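Local coordinates for protein gamma-glutamyltranspeptidase (Ggt) (Helicobacter pylori 26695, PDB 5BPK) that probably catalyses cleavage of gamma-glutamyl bonds, as in glutathione, and transfer of the gamma-glutamyl group to water or another acceptor, as an N-terminal nucleophile hydrolase, at residues N60-A65 / I90-G95; G138-M143 / L226-F231; M143-K148 / Y259-R264. All blocks are in the same frame, centred on the assembly; numbering follows the deposited sequence.

Contact 1: residues N60-A65 / I90-G95; sequences NAIDAA and IHLANG. With EDO (1,2-ethanediol), chain P; EDO (1,2-ethanediol), chain L.
Ile62, on the opening turn of helix 61-75, meets Ile90 and Leu92 where strand 85-91 runs out into a turn. The segment begins with Asn60 at the N-cap. Its OD1 accepts from Asp63 N at 3.0 Å, almost head-on to the carbonyl (C=O...N angle 165°), and more weakly from Ile62 N. Asn60 N returns the favour to Asp63 OD2 at 2.9 Å, on the anti side of the carboxylate; the two reciprocal bonds make a capping box, which ties the first turn to its own cap. Ala61 N turns to the other subunit, bonding to Asp8 of that chain.

Ile62 then carries the contact. With chi2 at 78° its CD1 swings toward Leu92, and this one methyl touches both Ile90 CG2 (4.3 Å) on the strand and Leu92 CD2 (4.4 Å) just past its end. The touch is purely apolar, buried and small. Asp63 has its second partners outside, Lys153 N and the Thr152 hydroxyl, so the capping carboxylate also grips the loop after helix 139-150.

Beyond Leu92 a type I turn closes with Gly95 N bonded to Leu92 O at 2.9 Å. His91 points off the other way; its NE2 shares a 2.8 Å hydrogen bond with O2 of an ethanediol, probably from the crystallisation liquor.

Helix 139-150 completes the setting: Met146 and Tyr150 pack on Ile62, and Tyr150 also reaches Leu92. Strand 85-91 pairs with 97-102 on one flank, while Ile90 and His91 pair antiparallel with a strand of the other subunit, continuing the sheet across the interface.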
ATOM      1  N   ASN A  60       6.002  16.591 -14.712  1.00 12.03           N
ATOM      2  CA  ASN A  60       5.669  16.863 -13.313  1.00 11.69           C
ATOM      3  C   ASN A  60       5.564  15.561 -12.506  1.00 13.04           C
ATOM      4  O   ASN A  60       5.784  14.472 -13.038  1.00 11.95           O
ATOM      5  CB  ASN A  60       4.418  17.766 -13.182  1.00 14.04           C
ATOM      6  CG  ASN A  60       3.106  17.071 -13.498  1.00 11.32           C
ATOM      7  OD1 ASN A  60       2.999  15.854 -13.465  1.00 13.54           O
ATOM      8  ND2 ASN A  60       2.069  17.878 -13.773  1.00 14.13           N
ATOM      9  N   ALA A  61       5.257  15.687 -11.217  1.00 11.56           N
ATOM     10  CA  ALA A  61       5.240  14.530 -10.320  1.00 11.60           C
ATOM     11  C   ALA A  61       4.220  13.467 -10.759  1.00 12.29           C
ATOM     12  O   ALA A  61       4.442  12.270 -10.542  1.00 13.18           O
ATOM     13  CB  ALA A  61       4.987  14.975  -8.887  1.00 11.28           C
ATOM     14  N   ILE A  62       3.112  13.903 -11.365  1.00 10.64           N
ATOM     15  CA  ILE A  62       2.090  12.981 -11.831  1.00 10.43           C
ATOM     16  C   ILE A  62       2.595  12.193 -13.045  1.00  9.80           C
ATOM     17  O   ILE A  62       2.434  10.977 -13.107  1.00 11.83           O
ATOM     18  CB  ILE A  62       0.755  13.688 -12.148  1.00  9.02           C
ATOM     19  CG1 ILE A  62       0.071  14.207 -10.864  1.00 12.74           C
ATOM     20  CG2 ILE A  62      -0.181  12.755 -12.931  1.00 13.36           C
ATOM     21  CD1 ILE A  62       0.638  15.494 -10.291  1.00 17.83           C
ATOM     22  N   ASP A  63       3.179  12.896 -14.016  1.00 11.27           N
ATOM     23  CA  ASP A  63       3.794  12.234 -15.174  1.00 11.84           C
ATOM     24  C   ASP A  63       4.753  11.128 -14.708  1.00 12.21           C
ATOM     25  O   ASP A  63       4.682   9.997 -15.184  1.00 12.87           O
ATOM     26  CB  ASP A  63       4.563  13.227 -16.041  1.00 12.24           C
ATOM     27  CG  ASP A  63       3.686  14.330 -16.611  1.00 13.68           C
ATOM     28  OD1 ASP A  63       2.569  14.039 -17.104  1.00 14.56           O
ATOM     29  OD2 ASP A  63       4.132  15.496 -16.583  1.00 14.33           O
ATOM     30  N   ALA A  64       5.633  11.464 -13.765  1.00 11.89           N
ATOM     31  CA  ALA A  64       6.625  10.515 -13.259  1.00 11.28           C
ATOM     32  C   ALA A  64       5.928   9.346 -12.565  1.00 10.40           C
ATOM     33  O   ALA A  64       6.319   8.204 -12.747  1.00 11.32           O
ATOM     34  CB  ALA A  64       7.588  11.201 -12.293  1.00 11.97           C
ATOM     35  N   ALA A  65       4.905   9.644 -11.766  1.00 11.40           N
ATOM     36  CA  ALA A  65       4.162   8.608 -11.047  1.00 10.61           C
ATOM     37  C   ALA A  65       3.486   7.623 -12.000  1.00 10.77           C
ATOM     38  O   ALA A  65       3.454   6.418 -11.744  1.00 10.57           O
ATOM     39  CB  ALA A  65       3.145   9.240 -10.104  1.00 10.80           C
ATOM     40  N   ILE A  90      -2.329  13.063  -3.511  1.00  9.61           N
ATOM     41  CA  ILE A  90      -1.664  14.045  -4.359  1.00 11.56           C
ATOM     42  C   ILE A  90      -1.809  15.428  -3.749  1.00 10.71           C
ATOM     43  O   ILE A  90      -2.909  15.817  -3.378  1.00 12.53           O
ATOM     44  CB  ILE A  90      -2.264  14.060  -5.771  1.00 12.19           C
ATOM     45  CG1 ILE A  90      -2.110  12.680  -6.436  1.00 12.73           C
ATOM     46  CG2 ILE A  90      -1.597  15.165  -6.606  1.00 15.44           C
ATOM     47  CD1 ILE A  90      -2.920  12.491  -7.717  1.00 15.34           C
ATOM     48  N   HIS A  91      -0.693  16.144  -3.631  1.00 11.00           N
ATOM     49  CA  HIS A  91      -0.700  17.556  -3.255  1.00 12.46           C
ATOM     50  C   HIS A  91      -0.268  18.335  -4.487  1.00 12.91           C
ATOM     51  O   HIS A  91       0.782  18.056  -5.056  1.00 12.95           O
ATOM     52  CB  HIS A  91       0.240  17.829  -2.077  1.00 12.98           C
ATOM     53  CG  HIS A  91       0.451  19.286  -1.810  1.00 14.01           C
ATOM     54  ND1 HIS A  91      -0.375  20.024  -0.990  1.00 16.90           N
ATOM     55  CD2 HIS A  91       1.375  20.151  -2.288  1.00 15.94           C
ATOM     56  CE1 HIS A  91       0.042  21.278  -0.964  1.00 14.56           C
ATOM     57  NE2 HIS A  91       1.103  21.383  -1.742  1.00 17.66           N
ATOM     58  N   LEU A  92      -1.106  19.278  -4.909  1.00 13.09           N
ATOM     59  CA  LEU A  92      -0.864  20.063  -6.108  1.00 13.74           C
ATOM     60  C   LEU A  92      -0.210  21.379  -5.740  1.00 13.31           C
ATOM     61  O   LEU A  92      -0.358  21.883  -4.613  1.00 14.58           O
ATOM     62  CB  LEU A  92      -2.170  20.333  -6.844  1.00 13.38           C
ATOM     63  CG  LEU A  92      -2.911  19.107  -7.387  1.00 16.35           C
ATOM     64  CD1 LEU A  92      -4.246  19.535  -7.964  1.00 25.10           C
ATOM     65  CD2 LEU A  92      -2.058  18.400  -8.417  1.00 15.72           C
ATOM     66  N   ALA A  93       0.498  21.940  -6.709  1.00 14.40           N
ATOM     67  CA  ALA A  93       1.200  23.201  -6.527  1.00 14.62           C
ATOM     68  C   ALA A  93       0.261  24.328  -6.096  1.00 16.05           C
ATOM     69  O   ALA A  93       0.685  25.234  -5.397  1.00 17.51           O
ATOM     70  CB  ALA A  93       1.937  23.567  -7.802  1.00 15.06           C
ATOM     71  N   ASN A  94      -1.006  24.260  -6.506  1.00 16.99           N
ATOM     72  CA  ASN A  94      -2.016  25.258  -6.103  1.00 17.98           C
ATOM     73  C   ASN A  94      -2.542  25.078  -4.665  1.00 18.43           C
ATOM     74  O   ASN A  94      -3.459  25.792  -4.249  1.00 21.02           O
ATOM     75  CB  ASN A  94      -3.184  25.292  -7.105  1.00 19.29           C
ATOM     76  CG  ASN A  94      -4.036  24.024  -7.084  1.00 20.21           C
ATOM     77  OD1 ASN A  94      -3.847  23.154  -6.247  1.00 19.22           O
ATOM     78  ND2 ASN A  94      -4.997  23.932  -8.005  1.00 25.37           N
ATOM     79  N   GLY A  95      -1.980  24.127  -3.911  1.00 17.03           N
ATOM     80  CA  GLY A  95      -2.376  23.916  -2.520  1.00 17.59           C
ATOM     81  C   GLY A  95      -3.495  22.904  -2.313  1.00 16.31           C
ATOM     82  O   GLY A  95      -3.828  22.573  -1.168  1.00 18.19           O
TER
HETATM   83  C1  EDO P 702       4.069  22.320  -2.049  1.00 32.17           C
HETATM   84  O1  EDO P 702       5.464  22.578  -1.774  1.00 28.56           O
HETATM   85  C2  EDO P 702       3.459  23.397  -2.937  1.00 32.67           C
HETATM   86  O2  EDO P 702       2.192  23.862  -2.431  1.00 35.14           O
HETATM   87  C1  EDO L 408      -4.171  26.301 -10.597  1.00 32.38           C
HETATM   88  O1  EDO L 408      -4.834  25.152 -11.128  1.00 34.21           O
HETATM   89  C2  EDO L 408      -4.307  27.465 -11.569  1.00 32.41           C
HETATM   90  O2  EDO L 408      -3.851  27.090 -12.873  1.00 32.43           O

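Contact 2: residues G138-M143 / L226-F231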
ATOM      1  N   GLY A 138      -8.235  -1.930 -10.916  1.00  9.50           N
ATOM      2  CA  GLY A 138      -8.327  -0.479 -11.005  1.00 10.43           C
ATOM      3  C   GLY A 138      -7.085   0.253 -11.464  1.00 10.24           C
ATOM      4  O   GLY A 138      -7.173   1.427 -11.804  1.00 11.11           O
ATOM      5  N   THR A 139      -5.919  -0.412 -11.458  1.00 10.93           N
ATOM      6  CA  THR A 139      -4.651   0.282 -11.735  1.00 10.35           C
ATOM      7  C   THR A 139      -4.615   1.051 -13.048  1.00 10.23           C
ATOM      8  O   THR A 139      -4.201   2.198 -13.063  1.00 10.77           O
ATOM      9  CB  THR A 139      -3.475  -0.680 -11.664  1.00  9.26           C
ATOM     10  OG1 THR A 139      -3.373  -1.138 -10.310  1.00  9.66           O
ATOM     11  CG2 THR A 139      -2.149  -0.033 -12.114  1.00 11.42           C
ATOM     12  N   VAL A 140      -5.035   0.426 -14.145  1.00 11.13           N
ATOM     13  CA  VAL A 140      -4.936   1.099 -15.437  1.00 10.55           C
ATOM     14  C   VAL A 140      -5.831   2.351 -15.468  1.00  9.96           C
ATOM     15  O   VAL A 140      -5.422   3.427 -15.957  1.00 11.86           O
ATOM     16  CB  VAL A 140      -5.266   0.152 -16.599  1.00  9.92           C
ATOM     17  CG1 VAL A 140      -5.331   0.916 -17.906  1.00 13.20           C
ATOM     18  CG2 VAL A 140      -4.204  -0.977 -16.674  1.00 13.92           C
ATOM     19  N   ALA A 141      -7.028   2.216 -14.910  1.00 11.19           N
ATOM     20  CA  ALA A 141      -7.953   3.340 -14.789  1.00 10.59           C
ATOM     21  C   ALA A 141      -7.374   4.453 -13.905  1.00  9.83           C
ATOM     22  O   ALA A 141      -7.559   5.643 -14.191  1.00 12.20           O
ATOM     23  CB  ALA A 141      -9.293   2.862 -14.261  1.00 12.53           C
ATOM     24  N   GLY A 142      -6.676   4.061 -12.838  1.00  9.85           N
ATOM     25  CA  GLY A 142      -6.063   5.017 -11.931  1.00 11.12           C
ATOM     26  C   GLY A 142      -4.940   5.790 -12.594  1.00 10.98           C
ATOM     27  O   GLY A 142      -4.854   7.017 -12.448  1.00 12.13           O
ATOM     28  N   MET A 143      -4.070   5.079 -13.314  1.00 10.85           N
ATOM     29  CA  MET A 143      -2.974   5.743 -14.022  1.00 12.14           C
ATOM     30  C   MET A 143      -3.511   6.757 -15.016  1.00 13.71           C
ATOM     31  O   MET A 143      -3.034   7.896 -15.061  1.00 13.85           O
ATOM     32  CB  MET A 143      -2.077   4.738 -14.754  1.00 12.77           C
ATOM     33  CG  MET A 143      -1.306   3.774 -13.853  1.00 13.08           C
ATOM     34  SD  MET A 143      -0.221   4.530 -12.625  1.00 13.95           S
ATOM     35  CE  MET A 143      -1.133   4.208 -11.131  1.00 17.22           C
ATOM     36  N   LEU A 226      -4.929   2.926 -27.203  1.00 19.47           N
ATOM     37  CA  LEU A 226      -6.347   3.191 -26.938  1.00 20.24           C
ATOM     38  C   LEU A 226      -6.634   3.807 -25.566  1.00 19.93           C
ATOM     39  O   LEU A 226      -7.785   4.132 -25.262  1.00 20.82           O
ATOM     40  CB  LEU A 226      -7.137   1.886 -27.042  1.00 19.61           C
ATOM     41  CG  LEU A 226      -7.017   1.140 -28.372  1.00 19.89           C
ATOM     42  CD1 LEU A 226      -7.681  -0.205 -28.255  1.00 22.74           C
ATOM     43  CD2 LEU A 226      -7.632   1.976 -29.500  1.00 22.39           C
ATOM     44  N   GLY A 227      -5.607   3.952 -24.731  1.00 18.94           N
ATOM     45  CA  GLY A 227      -5.806   4.385 -23.354  1.00 18.76           C
ATOM     46  C   GLY A 227      -6.384   3.263 -22.518  1.00 17.33           C
ATOM     47  O   GLY A 227      -6.234   2.077 -22.851  1.00 16.67           O
ATOM     48  N   ALA A 228      -7.057   3.640 -21.432  1.00 16.58           N
ATOM     49  CA  ALA A 228      -7.623   2.681 -20.486  1.00 16.75           C
ATOM     50  C   ALA A 228      -8.628   1.744 -21.164  1.00 16.90           C
ATOM     51  O   ALA A 228      -8.741   0.584 -20.787  1.00 16.09           O
ATOM     52  CB  ALA A 228      -8.270   3.416 -19.315  1.00 18.46           C
ATOM     53  N   LYS A 229      -9.324   2.233 -22.196  1.00 17.41           N
ATOM     54  CA  LYS A 229     -10.246   1.376 -22.947  1.00 19.17           C
ATOM     55  C   LYS A 229      -9.557   0.156 -23.582  1.00 18.06           C
ATOM     56  O   LYS A 229     -10.216  -0.853 -23.853  1.00 18.45           O
ATOM     57  CB  LYS A 229     -11.000   2.192 -24.003  1.00 20.99           C
ATOM     58  CG  LYS A 229     -12.113   3.053 -23.421  1.00 25.83           C
ATOM     59  N   GLY A 230      -8.241   0.241 -23.796  1.00 16.69           N
ATOM     60  CA  GLY A 230      -7.453  -0.899 -24.272  1.00 16.80           C
ATOM     61  C   GLY A 230      -7.316  -2.030 -23.269  1.00 15.94           C
ATOM     62  O   GLY A 230      -6.949  -3.159 -23.628  1.00 17.74           O
ATOM     63  N   PHE A 231      -7.600  -1.730 -22.004  1.00 15.80           N
ATOM     64  CA  PHE A 231      -7.634  -2.728 -20.946  1.00 14.85           C
ATOM     65  C   PHE A 231      -9.068  -3.147 -20.621  1.00 14.63           C
ATOM     66  O   PHE A 231      -9.350  -4.347 -20.494  1.00 14.42           O
ATOM     67  CB  PHE A 231      -6.955  -2.185 -19.684  1.00 14.90           C
ATOM     68  CG  PHE A 231      -6.879  -3.182 -18.550  1.00 12.12           C
ATOM     69  CD1 PHE A 231      -5.787  -4.030 -18.437  1.00 14.06           C
ATOM     70  CD2 PHE A 231      -7.887  -3.270 -17.594  1.00 12.44           C
ATOM     71  CE1 PHE A 231      -5.701  -4.953 -17.400  1.00 12.13           C
ATOM     72  CE2 PHE A 231      -7.804  -4.205 -16.543  1.00 13.77           C
ATOM     73  CZ  PHE A 231      -6.714  -5.040 -16.451  1.00 12.25           C
TER
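Val140, in the first turn of helix 139-150, sets its branched side chain against Ala228 and Phe231, and the arrangement is a small apolar contact, with a CH-pi interaction, between that helix and the turn that leads into 229-232. It belongs to the helical layer packed on the sheet of the Ntn-hydrolase fold.

The valine CB stands 4.2 Å from Phe231 CG, at the root of the ring, and from there the two methyls divide the work. CG1, set anti to the backbone N (chi1 173°), lies against Ala228, 3.9 Å from its CA and 4.1 Å from its CB, and it rests at 3.9 Å on Phe231 CB as well. One methyl thus fills the angle between the two partners.

CG2 takes the other direction, over the face of the phenyl ring, 4.2 Å from the Phe231 centroid and 23° off the ring normal. A chi1 of -177° carries that ring out beside Val140, and chi2 near 90° turns a face to CG2.

The partners are brought side by side by a tight reversal. Gly227 leaves the preceding helix with positive phi, and its O then accepts from Gly230 N, while Ala228 O accepts from Phe231 N; both bonds join residues three apart. Nearby, Ala141 N is hydrogen-bonded to the hydroxyl of Tyr232, a polar tie beside the apolar one. Phe231 also meets Phe35 of the other subunit, so the phenyl links this packing to the subunit interface.

Val140 CG2 sits 3.8 Å above the plane of the Phe231 ring, off centre on the CG and CD1 side.

Contact 3: residues M143-K148 / Y259-R264; sequences MEAMLK and YNVKWR. With EDO (1,2-ethanediol), chain M.
Ala145 and Met146 of helix 139-150 receive the edge of the Trp263 indole, while Val261 fits beside the alanine methyl: a helix lying on an antiparallel sheet, as in the layered alpha-beta-beta-alpha fold of Ntn hydrolases. The closest apolar pair is Ala145 CB with Val261 CG2, 3.7 Å apart. The benzo edge of Trp263 makes the remaining direct contacts. CZ2 comes within 3.6 Å of Ala145 O, which lies in the ring plane, and CH2 stands 3.9 Å from Met146 CA.

An ethanediol, probably from the crystallisation liquor, bridges the two sides: its O2 donates to Ala145 O at 2.9 Å, and its O1 accepts from Trp263 NE1 at 3.1 Å.

Farther out, Lys149 makes a cation-pi contact with the indole and Tyr150 meets it edge-to-face. Backbone bonds between Lys262 and Asp101 and between Arg264 and Ala99 fix the strand in the sheet, where Leu100 packs against both Val261 and Trp263. Met146 also packs on Val66 of helix 61-75.

With Trp263 CG anti to the carbonyl carbon (chi1 -66°), the indole extends to the helix and its CH2 ends 4.1 Å from Met146 CB.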
ATOM      1  N   MET A 143      -4.070   5.079 -13.314  1.00 10.85           N
ATOM      2  CA  MET A 143      -2.974   5.743 -14.022  1.00 12.14           C
ATOM      3  C   MET A 143      -3.511   6.757 -15.016  1.00 13.71           C
ATOM      4  O   MET A 143      -3.034   7.896 -15.061  1.00 13.85           O
ATOM      5  CB  MET A 143      -2.077   4.738 -14.754  1.00 12.77           C
ATOM      6  CG  MET A 143      -1.306   3.774 -13.853  1.00 13.08           C
ATOM      7  SD  MET A 143      -0.221   4.530 -12.625  1.00 13.95           S
ATOM      8  CE  MET A 143      -1.133   4.208 -11.131  1.00 17.22           C
ATOM      9  N   GLU A 144      -4.518   6.363 -15.793  1.00 13.42           N
ATOM     10  CA  GLU A 144      -5.068   7.267 -16.799  1.00 14.48           C
ATOM     11  C   GLU A 144      -5.770   8.474 -16.161  1.00 14.29           C
ATOM     12  O   GLU A 144      -5.623   9.613 -16.625  1.00 13.76           O
ATOM     13  CB  GLU A 144      -6.031   6.539 -17.736  1.00 15.41           C
ATOM     14  CG  GLU A 144      -6.481   7.420 -18.892  1.00 21.11           C
ATOM     15  CD  GLU A 144      -7.443   6.725 -19.820  1.00 21.76           C
ATOM     16  OE1 GLU A 144      -6.983   6.258 -20.874  1.00 27.67           O
ATOM     17  OE2 GLU A 144      -8.648   6.643 -19.485  1.00 25.39           O
ATOM     18  N   ALA A 145      -6.540   8.221 -15.111  1.00 13.79           N
ATOM     19  CA  ALA A 145      -7.271   9.279 -14.412  1.00 14.21           C
ATOM     20  C   ALA A 145      -6.344  10.386 -13.910  1.00 13.72           C
ATOM     21  O   ALA A 145      -6.609  11.576 -14.130  1.00 14.40           O
ATOM     22  CB  ALA A 145      -8.077   8.695 -13.260  1.00 14.32           C
ATOM     23  N   MET A 146      -5.251  10.021 -13.246  1.00 12.90           N
ATOM     24  CA  MET A 146      -4.357  11.072 -12.748  1.00 15.29           C
ATOM     25  C   MET A 146      -3.618  11.776 -13.893  1.00 14.16           C
ATOM     26  O   MET A 146      -3.452  12.991 -13.857  1.00 14.89           O
ATOM     27  CB  MET A 146      -3.413  10.597 -11.635  1.00 18.77           C
ATOM     28  CG  MET A 146      -2.337   9.631 -11.991  1.00 17.42           C
ATOM     29  SD  MET A 146      -1.395   9.322 -10.466  1.00 23.96           S
ATOM     30  CE  MET A 146      -1.647   7.574 -10.247  1.00 24.33           C
ATOM     31  N   LEU A 147      -3.227  11.038 -14.925  1.00 14.09           N
ATOM     32  CA  LEU A 147      -2.566  11.661 -16.071  1.00 14.26           C
ATOM     33  C   LEU A 147      -3.483  12.674 -16.752  1.00 15.50           C
ATOM     34  O   LEU A 147      -3.075  13.810 -17.039  1.00 15.87           O
ATOM     35  CB  LEU A 147      -2.147  10.606 -17.088  1.00 14.70           C
ATOM     36  CG  LEU A 147      -1.260  11.140 -18.208  1.00 16.25           C
ATOM     37  CD1 LEU A 147       0.037  11.721 -17.637  1.00 19.06           C
ATOM     38  CD2 LEU A 147      -0.981  10.044 -19.209  1.00 16.94           C
ATOM     39  N   LYS A 148      -4.722  12.266 -17.008  1.00 14.32           N
ATOM     40  CA  LYS A 148      -5.686  13.146 -17.662  1.00 16.70           C
ATOM     41  C   LYS A 148      -5.963  14.417 -16.865  1.00 15.83           C
ATOM     42  O   LYS A 148      -6.022  15.498 -17.437  1.00 19.21           O
ATOM     43  CB  LYS A 148      -6.988  12.412 -17.975  1.00 18.65           C
ATOM     44  CG  LYS A 148      -6.902  11.560 -19.223  1.00 24.68           C
ATOM     45  CD  LYS A 148      -8.278  11.049 -19.664  1.00 31.87           C
ATOM     46  CE  LYS A 148      -8.198  10.314 -21.001  1.00 35.95           C
ATOM     47  NZ  LYS A 148      -9.543  10.044 -21.589  1.00 40.61           N
ATOM     48  N   TYR A 259     -15.990  -0.302 -14.410  1.00 13.22           N
ATOM     49  CA  TYR A 259     -14.991   0.060 -13.398  1.00 12.33           C
ATOM     50  C   TYR A 259     -14.801   1.572 -13.408  1.00 12.91           C
ATOM     51  O   TYR A 259     -14.575   2.167 -14.468  1.00 14.78           O
ATOM     52  CB  TYR A 259     -13.612  -0.622 -13.569  1.00 12.43           C
ATOM     53  CG  TYR A 259     -12.754  -0.175 -12.414  1.00 11.87           C
ATOM     54  CD1 TYR A 259     -12.848  -0.820 -11.190  1.00 12.32           C
ATOM     55  CD2 TYR A 259     -11.998   0.995 -12.488  1.00 10.53           C
ATOM     56  CE1 TYR A 259     -12.161  -0.368 -10.093  1.00 11.84           C
ATOM     57  CE2 TYR A 259     -11.307   1.473 -11.383  1.00 11.40           C
ATOM     58  CZ  TYR A 259     -11.404   0.786 -10.187  1.00 12.48           C
ATOM     59  OH  TYR A 259     -10.749   1.251  -9.081  1.00 11.46           O
ATOM     60  N   ASN A 260     -14.871   2.170 -12.220  1.00 16.00           N
ATOM     61  CA  ASN A 260     -14.769   3.608 -12.038  1.00 18.19           C
ATOM     62  C   ASN A 260     -13.755   3.953 -10.948  1.00 15.61           C
ATOM     63  O   ASN A 260     -13.825   3.389  -9.859  1.00 17.23           O
ATOM     64  CB  ASN A 260     -16.158   4.194 -11.674  1.00 21.05           C
ATOM     65  CG  ASN A 260     -16.860   3.477 -10.469  1.00 21.84           C
ATOM     66  OD1 ASN A 260     -16.856   2.237 -10.337  1.00 17.81           O
ATOM     67  ND2 ASN A 260     -17.515   4.277  -9.618  1.00 24.04           N
ATOM     68  N   VAL A 261     -12.793   4.830 -11.241  1.00 13.87           N
ATOM     69  CA  VAL A 261     -12.010   5.460 -10.158  1.00 13.60           C
ATOM     70  C   VAL A 261     -12.902   6.463  -9.451  1.00 12.54           C
ATOM     71  O   VAL A 261     -13.939   6.862  -9.981  1.00 13.09           O
ATOM     72  CB  VAL A 261     -10.715   6.197 -10.644  1.00 13.20           C
ATOM     73  CG1 VAL A 261      -9.791   5.237 -11.399  1.00 15.07           C
ATOM     74  CG2 VAL A 261     -11.048   7.440 -11.477  1.00 15.49           C
ATOM     75  N   LYS A 262     -12.509   6.852  -8.242  1.00 12.28           N
ATOM     76  CA  LYS A 262     -13.170   7.927  -7.529  1.00 12.29           C
ATOM     77  C   LYS A 262     -12.153   8.908  -6.985  1.00 11.64           C
ATOM     78  O   LYS A 262     -11.204   8.526  -6.303  1.00 12.88           O
ATOM     79  CB  LYS A 262     -14.029   7.379  -6.407  1.00 13.78           C
ATOM     80  CG  LYS A 262     -15.238   6.615  -6.960  1.00 17.59           C
ATOM     81  CD  LYS A 262     -16.282   6.315  -5.916  1.00 18.88           C
ATOM     82  CE  LYS A 262     -16.870   7.567  -5.294  1.00 20.27           C
ATOM     83  NZ  LYS A 262     -18.177   7.280  -4.629  1.00 26.30           N
ATOM     84  N   TRP A 263     -12.336  10.180  -7.323  1.00 12.86           N
ATOM     85  CA  TRP A 263     -11.592  11.247  -6.671  1.00 13.32           C
ATOM     86  C   TRP A 263     -12.277  11.575  -5.361  1.00 12.65           C
ATOM     87  O   TRP A 263     -13.438  11.996  -5.342  1.00 15.40           O
ATOM     88  CB  TRP A 263     -11.532  12.490  -7.547  1.00 14.04           C
ATOM     89  CG  TRP A 263     -10.764  12.289  -8.795  1.00 13.56           C
ATOM     90  CD1 TRP A 263     -11.266  12.045 -10.038  1.00 16.48           C
ATOM     91  CD2 TRP A 263      -9.342  12.315  -8.931  1.00 13.70           C
ATOM     92  NE1 TRP A 263     -10.243  11.909 -10.943  1.00 17.34           N
ATOM     93  CE2 TRP A 263      -9.048  12.080 -10.295  1.00 17.16           C
ATOM     94  CE3 TRP A 263      -8.286  12.528  -8.041  1.00 14.07           C
ATOM     95  CZ2 TRP A 263      -7.735  12.053 -10.784  1.00 16.28           C
ATOM     96  CZ3 TRP A 263      -6.995  12.507  -8.527  1.00 14.57           C
ATOM     97  CH2 TRP A 263      -6.728  12.263  -9.886  1.00 15.88           C
ATOM     98  N   ARG A 264     -11.562  11.362  -4.266  1.00 12.14           N
ATOM     99  CA  ARG A 264     -12.115  11.520  -2.937  1.00 11.81           C
ATOM    100  C   ARG A 264     -11.347  12.584  -2.180  1.00 12.05           C
ATOM    101  O   ARG A 264     -10.184  12.870  -2.479  1.00 13.53           O
ATOM    102  CB  ARG A 264     -12.046  10.201  -2.176  1.00 12.74           C
ATOM    103  CG  ARG A 264     -12.718   9.025  -2.888  1.00 12.49           C
ATOM    104  CD  ARG A 264     -12.879   7.880  -1.938  1.00 12.31           C
ATOM    105  NE  ARG A 264     -13.434   6.642  -2.483  1.00 10.96           N
ATOM    106  CZ  ARG A 264     -14.708   6.264  -2.373  1.00 10.73           C
ATOM    107  NH1 ARG A 264     -15.606   7.054  -1.800  1.00 13.36           N
ATOM    108  NH2 ARG A 264     -15.090   5.077  -2.844  1.00 11.59           N
TER
HETATM  109  C1  EDO M 409     -10.765  10.764 -14.531  1.00 41.14           C
HETATM  110  O1  EDO M 409     -11.633  10.649 -13.402  1.00 42.53           O
HETATM  111  C2  EDO M 409      -9.738  11.862 -14.277  1.00 39.54           C
HETATM  112  O2  EDO M 409      -9.078  12.231 -15.495  1.00 37.76           O

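How the contacts relate
Helix 139-150 joins all three contacts. Contacts 2 and 3 both lie on it, share Met143 and have centres about 9 Å apart; Glu144 OE1 probably accepts a hydrogen bond from Ala228 N (2.7 Å), linking the helix to the turn of contact 2. Contact 1 stands about 14 Å from contact 3, centre to centre, and about 19 Å from contact 2. It meets contact 3 on two fronts: Ile62 CG2 packs on Met146 O (3.4 Å), and Ile90 CD1 lies 4.2 Å from Trp263 CZ3, across strand 97-102 of their common sheet. Met143 also touches Tyr4 of the other subunit, near in sequence to that chain's N-terminus, where enzymes of this family carry the catalytic threonine.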